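Local coordinates for sister chromatid cohesion protein PDS5 homolog C (Arabidopsis thaliana, PDB 7DE9) that binds a monomethylated histone H3 tail through this tudor domain and acts as a cohesin cofactor in DNA repair by homologous recombination, at residues A[28-42]-A[45-57]. Residues are numbered along the deposited sequence; the frame is centred on the assembly and turned at random.
Sequences YKGVVESYDAAKKKH and IYDDGDQEILYLK
H42 and L54 pair through reciprocal backbone bonds, H42 N to L54 O and L54 N to H42 O, both 2.9 Å; V31 and I45 form a second antiparallel pair of this kind. Beyond it D47 N reaches K29 O at 2.8 Å, almost straight at 176°. Between V31-I45 and that last bond lies the non-hydrogen-bonded pair G30-Y46, with the CA atoms 3.8 Å apart, an approach that a residue without a side chain permits.

Ring contacts centre on H42, clasped between L56 CD1, 3.7 Å from its centroid in a CH-pi contact, and Y35 on the opposite face. The Y46 ring turns its edge to the Y28 carbonyl, and Y28 CB packs on its CD1 at 3.8 Å.

Among polar side chains, a water in the H42 ring plane joins ND1 to K40 O and L56 N, while NE2 bonds to G9 O. K40 runs alongside Y55, its chain bending at the second and third torsions (chi3 -78°) to turn NZ toward Y55 OH, 3.1 Å away. K40 NZ also lies 2.9 Å from K57 NZ, two donors without a hydrogen bond, which may lower the charge on one amine; K57 NZ donates to a water bound to Y35 OH.

Y28, edge-to-face with W21, and Y46 pack on a modified side chain of the bound histone peptide, and D50 OD2 hydrogen-bonds to that side chain, consistent with the aromatic pocket by which tudor domains hold methylated lysines. The contact links two successive hairpins of the SH3-like antiparallel sheet, with strand 41-46 between 26-36 and 51-54, and strand 16-21 flanking 26-36 on its other side.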
loop_
_atom_site.group_PDB
_atom_site.type_symbol
_atom_site.label_atom_id
_atom_site.label_comp_id
_atom_site.label_asym_id
_atom_site.label_seq_id
_atom_site.Cartn_x
_atom_site.Cartn_y
_atom_site.Cartn_z
ATOM N N TYR A 28 0.876 -1.944 8.516
ATOM C CA TYR A 28 1.332 -0.562 8.623
ATOM C C TYR A 28 0.367 0.344 7.885
ATOM O O TYR A 28 -0.092 0.015 6.791
ATOM C CB TYR A 28 2.751 -0.398 8.080
ATOM C CG TYR A 28 3.757 -1.224 8.843
ATOM C CD1 TYR A 28 4.036 -0.950 10.171
ATOM C CD2 TYR A 28 4.417 -2.281 8.242
ATOM C CE1 TYR A 28 4.943 -1.696 10.870
ATOM C CE2 TYR A 28 5.337 -3.036 8.936
ATOM C CZ TYR A 28 5.589 -2.740 10.254
ATOM O OH TYR A 28 6.498 -3.477 10.958
ATOM N N LYS A 29 0.057 1.479 8.503
ATOM C CA LYS A 29 -0.950 2.396 7.983
ATOM C C LYS A 29 -0.363 3.429 7.032
ATOM O O LYS A 29 0.717 3.972 7.263
ATOM C CB LYS A 29 -1.667 3.103 9.138
ATOM C CG LYS A 29 -2.456 2.166 10.039
ATOM C CD LYS A 29 -3.540 2.892 10.824
ATOM C CE LYS A 29 -2.975 3.643 12.020
ATOM N NZ LYS A 29 -4.058 4.118 12.927
ATOM N N GLY A 30 -1.093 3.704 5.959
ATOM C CA GLY A 30 -0.653 4.686 4.993
ATOM C C GLY A 30 -1.809 5.203 4.169
ATOM O O GLY A 30 -2.960 4.829 4.377
ATOM N N VAL A 31 -1.499 6.088 3.239
ATOM C CA VAL A 31 -2.494 6.581 2.305
ATOM C C VAL A 31 -2.054 6.263 0.874
ATOM O O VAL A 31 -0.859 6.300 0.550
ATOM C CB VAL A 31 -2.727 8.098 2.479
ATOM C CG1 VAL A 31 -1.473 8.887 2.128
ATOM C CG2 VAL A 31 -3.894 8.561 1.628
ATOM N N VAL A 32 -3.018 5.923 0.026
ATOM C CA VAL A 32 -2.750 5.726 -1.390
ATOM C C VAL A 32 -2.734 7.079 -2.087
ATOM O O VAL A 32 -3.777 7.725 -2.234
ATOM C CB VAL A 32 -3.797 4.819 -2.040
ATOM C CG1 VAL A 32 -3.438 4.546 -3.489
ATOM C CG2 VAL A 32 -3.912 3.527 -1.256
ATOM N N GLU A 33 -1.549 7.510 -2.511
ATOM C CA GLU A 33 -1.387 8.836 -3.089
ATOM C C GLU A 33 -1.588 8.879 -4.606
ATOM O O GLU A 33 -2.018 9.894 -5.146
ATOM C CB GLU A 33 -0.006 9.393 -2.745
ATOM C CG GLU A 33 0.111 10.884 -3.007
ATOM C CD GLU A 33 1.337 11.244 -3.814
ATOM O OE1 GLU A 33 2.432 10.736 -3.493
ATOM O OE2 GLU A 33 1.202 12.030 -4.777
ATOM N N SER A 34 -1.277 7.790 -5.298
ATOM C CA SER A 34 -1.469 7.759 -6.741
ATOM C C SER A 34 -1.555 6.343 -7.281
ATOM O O SER A 34 -1.286 5.380 -6.568
ATOM C CB SER A 34 -0.339 8.504 -7.447
ATOM O OG SER A 34 0.910 7.960 -7.081
ATOM N N TYR A 35 -1.934 6.239 -8.550
ATOM C CA TYR A 35 -2.044 4.964 -9.252
ATOM C C TYR A 35 -1.481 5.071 -10.667
ATOM O O TYR A 35 -1.866 5.953 -11.442
ATOM C CB TYR A 35 -3.501 4.502 -9.305
ATOM C CG TYR A 35 -3.728 3.209 -10.061
ATOM C CD1 TYR A 35 -3.224 2.006 -9.587
ATOM C CD2 TYR A 35 -4.468 3.194 -11.236
ATOM C CE1 TYR A 35 -3.440 0.826 -10.272
ATOM C CE2 TYR A 35 -4.690 2.024 -11.922
ATOM C CZ TYR A 35 -4.175 0.843 -11.438
ATOM O OH TYR A 35 -4.402 -0.326 -12.133
ATOM N N ASP A 36 -0.566 4.168 -10.994
ATOM C CA ASP A 36 0.008 4.087 -12.329
ATOM C C ASP A 36 -0.756 3.037 -13.117
ATOM O O ASP A 36 -0.599 1.840 -12.877
ATOM C CB ASP A 36 1.498 3.747 -12.245
ATOM C CG ASP A 36 2.171 3.682 -13.605
ATOM O OD1 ASP A 36 1.686 2.947 -14.492
ATOM O OD2 ASP A 36 3.204 4.363 -13.781
ATOM N N ALA A 37 -1.572 3.492 -14.060
ATOM C CA ALA A 37 -2.491 2.618 -14.783
ATOM C C ALA A 37 -1.772 1.560 -15.612
ATOM O O ALA A 37 -2.189 0.405 -15.648
ATOM C CB ALA A 37 -3.399 3.444 -15.671
ATOM N N ALA A 38 -0.695 1.959 -16.281
ATOM C CA ALA A 38 0.011 1.056 -17.187
ATOM C C ALA A 38 0.734 -0.059 -16.440
ATOM O O ALA A 38 0.799 -1.189 -16.919
ATOM C CB ALA A 38 0.989 1.827 -18.033
ATOM N N LYS A 39 1.282 0.263 -15.274
ATOM C CA LYS A 39 2.061 -0.709 -14.505
ATOM C C LYS A 39 1.233 -1.368 -13.407
ATOM O O LYS A 39 1.703 -2.292 -12.739
ATOM C CB LYS A 39 3.291 -0.045 -13.879
ATOM C CG LYS A 39 4.192 0.701 -14.851
ATOM C CD LYS A 39 5.317 1.405 -14.098
ATOM C CE LYS A 39 6.085 2.363 -14.992
ATOM N NZ LYS A 39 5.234 3.491 -15.461
ATOM N N LYS A 40 0.007 -0.875 -13.233
ATOM C CA LYS A 40 -0.904 -1.321 -12.180
ATOM C C LYS A 40 -0.252 -1.189 -10.795
ATOM O O LYS A 40 -0.301 -2.099 -9.962
ATOM C CB LYS A 40 -1.371 -2.751 -12.451
ATOM C CG LYS A 40 -2.117 -2.890 -13.789
ATOM C CD LYS A 40 -3.253 -3.902 -13.699
ATOM C CE LYS A 40 -2.723 -5.325 -13.770
ATOM N NZ LYS A 40 -3.587 -6.334 -13.081
ATOM N N LYS A 41 0.340 -0.025 -10.563
ATOM C CA LYS A 41 1.051 0.270 -9.328
ATOM C C LYS A 41 0.338 1.336 -8.502
ATOM O O LYS A 41 -0.151 2.325 -9.047
ATOM C CB LYS A 41 2.471 0.746 -9.636
ATOM C CG LYS A 41 3.377 -0.294 -10.270
ATOM C CD LYS A 41 3.696 -1.398 -9.289
ATOM C CE LYS A 41 3.134 -2.723 -9.766
ATOM N NZ LYS A 41 3.785 -3.181 -11.029
ATOM N N HIS A 42 0.290 1.129 -7.189
ATOM C CA HIS A 42 -0.171 2.156 -6.253
ATOM C C HIS A 42 0.997 2.707 -5.460
ATOM O O HIS A 42 1.847 1.952 -5.013
ATOM C CB HIS A 42 -1.204 1.601 -5.277
ATOM C CG HIS A 42 -2.525 1.281 -5.904
ATOM N ND1 HIS A 42 -2.802 0.052 -6.461
ATOM C CD2 HIS A 42 -3.646 2.024 -6.048
ATOM C CE1 HIS A 42 -4.039 0.053 -6.924
ATOM N NE2 HIS A 42 -4.574 1.235 -6.684
ATOM N N ILE A 45 2.055 6.042 0.823
ATOM C CA ILE A 45 2.877 6.821 1.741
ATOM C C ILE A 45 2.461 6.452 3.149
ATOM O O ILE A 45 1.312 6.653 3.529
ATOM C CB ILE A 45 2.738 8.344 1.522
ATOM C CG1 ILE A 45 3.547 8.795 0.304
ATOM C CG2 ILE A 45 3.257 9.111 2.730
ATOM C CD1 ILE A 45 2.924 8.479 -1.003
ATOM N N TYR A 46 3.396 5.904 3.920
ATOM C CA TYR A 46 3.102 5.403 5.259
ATOM C C TYR A 46 3.189 6.463 6.352
ATOM O O TYR A 46 3.891 7.468 6.211
ATOM C CB TYR A 46 4.048 4.251 5.604
ATOM C CG TYR A 46 3.798 2.998 4.795
ATOM C CD1 TYR A 46 2.798 2.100 5.160
ATOM C CD2 TYR A 46 4.558 2.713 3.664
ATOM C CE1 TYR A 46 2.558 0.954 4.424
ATOM C CE2 TYR A 46 4.327 1.566 2.918
ATOM C CZ TYR A 46 3.328 0.689 3.305
ATOM O OH TYR A 46 3.094 -0.452 2.571
ATOM N N ASP A 47 2.467 6.209 7.442
ATOM C CA ASP A 47 2.510 7.014 8.659
ATOM C C ASP A 47 3.921 7.361 9.110
ATOM O O ASP A 47 4.193 8.478 9.550
ATOM C CB ASP A 47 1.812 6.271 9.803
ATOM C CG ASP A 47 0.330 6.545 9.864
ATOM O OD1 ASP A 47 -0.117 7.533 9.249
ATOM O OD2 ASP A 47 -0.386 5.772 10.536
ATOM N N ASP A 48 4.817 6.388 9.017
ATOM C CA ASP A 48 6.137 6.532 9.613
ATOM C C ASP A 48 7.177 7.082 8.637
ATOM O O ASP A 48 8.370 7.100 8.936
ATOM C CB ASP A 48 6.603 5.191 10.179
ATOM C CG ASP A 48 6.626 4.088 9.144
ATOM O OD1 ASP A 48 6.542 4.388 7.933
ATOM O OD2 ASP A 48 6.728 2.910 9.547
ATOM N N GLY A 49 6.723 7.513 7.465
ATOM C CA GLY A 49 7.600 8.165 6.514
ATOM C C GLY A 49 8.112 7.271 5.405
ATOM O O GLY A 49 8.743 7.747 4.459
ATOM N N ASP A 50 7.857 5.973 5.524
ATOM C CA ASP A 50 8.197 5.033 4.466
ATOM C C ASP A 50 7.291 5.254 3.266
ATOM O O ASP A 50 6.195 5.789 3.406
ATOM C CB ASP A 50 8.077 3.591 4.958
ATOM C CG ASP A 50 9.294 3.138 5.728
ATOM O OD1 ASP A 50 10.194 3.973 5.958
ATOM O OD2 ASP A 50 9.356 1.947 6.105
ATOM N N GLN A 51 7.765 4.866 2.084
ATOM C CA GLN A 51 6.951 4.871 0.866
ATOM C C GLN A 51 7.162 3.568 0.110
ATOM O O GLN A 51 8.263 3.012 0.113
ATOM C CB GLN A 51 7.303 6.054 -0.038
ATOM C CG GLN A 51 7.208 7.406 0.646
ATOM C CD GLN A 51 7.795 8.532 -0.184
ATOM O OE1 GLN A 51 8.980 8.517 -0.520
ATOM N NE2 GLN A 51 6.969 9.520 -0.509
ATOM N N GLU A 52 6.114 3.072 -0.531
ATOM C CA GLU A 52 6.245 1.863 -1.340
ATOM C C GLU A 52 5.461 2.020 -2.629
ATOM O O GLU A 52 4.358 2.554 -2.623
ATOM C CB GLU A 52 5.756 0.619 -0.585
ATOM C CG GLU A 52 6.768 0.009 0.379
ATOM C CD GLU A 52 6.281 -1.297 0.996
ATOM O OE1 GLU A 52 5.068 -1.409 1.285
ATOM O OE2 GLU A 52 7.112 -2.213 1.184
ATOM N N ILE A 53 6.049 1.576 -3.730
ATOM C CA ILE A 53 5.316 1.379 -4.973
ATOM C C ILE A 53 4.902 -0.083 -5.008
ATOM O O ILE A 53 5.758 -0.962 -5.049
ATOM C CB ILE A 53 6.159 1.708 -6.206
ATOM C CG1 ILE A 53 6.581 3.173 -6.187
ATOM C CG2 ILE A 53 5.381 1.421 -7.473
ATOM C CD1 ILE A 53 7.577 3.502 -7.265
ATOM N N LEU A 54 3.597 -0.336 -4.985
ATOM C CA LEU A 54 3.063 -1.672 -4.722
ATOM C C LEU A 54 2.109 -2.186 -5.790
ATOM O O LEU A 54 1.327 -1.422 -6.349
ATOM C CB LEU A 54 2.316 -1.682 -3.383
ATOM C CG LEU A 54 3.082 -1.470 -2.081
ATOM C CD1 LEU A 54 2.100 -1.280 -0.941
ATOM C CD2 LEU A 54 3.992 -2.658 -1.809
ATOM N N TYR A 55 2.164 -3.491 -6.042
ATOM C CA TYR A 55 1.094 -4.190 -6.733
ATOM C C TYR A 55 0.172 -4.754 -5.665
ATOM O O TYR A 55 0.453 -5.797 -5.079
ATOM C CB TYR A 55 1.640 -5.305 -7.620
ATOM C CG TYR A 55 0.597 -6.008 -8.465
ATOM C CD1 TYR A 55 -0.091 -5.329 -9.464
ATOM C CD2 TYR A 55 0.317 -7.354 -8.278
ATOM C CE1 TYR A 55 -1.032 -5.969 -10.244
ATOM C CE2 TYR A 55 -0.621 -8.004 -9.055
ATOM C CZ TYR A 55 -1.296 -7.307 -10.033
ATOM O OH TYR A 55 -2.234 -7.951 -10.808
ATOM N N LEU A 56 -0.918 -4.052 -5.395
ATOM C CA LEU A 56 -1.756 -4.390 -4.256
ATOM C C LEU A 56 -2.475 -5.726 -4.413
ATOM O O LEU A 56 -2.835 -6.356 -3.418
ATOM C CB LEU A 56 -2.760 -3.272 -4.004
ATOM C CG LEU A 56 -2.070 -2.077 -3.354
ATOM C CD1 LEU A 56 -3.009 -0.911 -3.232
ATOM C CD2 LEU A 56 -1.546 -2.469 -1.989
ATOM N N LYS A 57 -2.657 -6.170 -5.654
ATOM C CA LYS A 57 -3.353 -7.425 -5.920
ATOM C C LYS A 57 -2.597 -8.628 -5.360
ATOM O O LYS A 57 -3.200 -9.654 -5.038
ATOM C CB LYS A 57 -3.585 -7.601 -7.421
ATOM C CG LYS A 57 -5.031 -7.419 -7.846
ATOM C CD LYS A 57 -5.149 -6.944 -9.284
ATOM C CE LYS A 57 -4.541 -5.562 -9.452
ATOM N NZ LYS A 57 -4.810 -5.022 -10.810
HETATM O O HOH W 1 3.173 3.526 9.040
HETATM O O HOH W 2 -5.806 -2.447 -11.070
HETATM O O HOH W 3 -1.743 -2.347 -7.432
#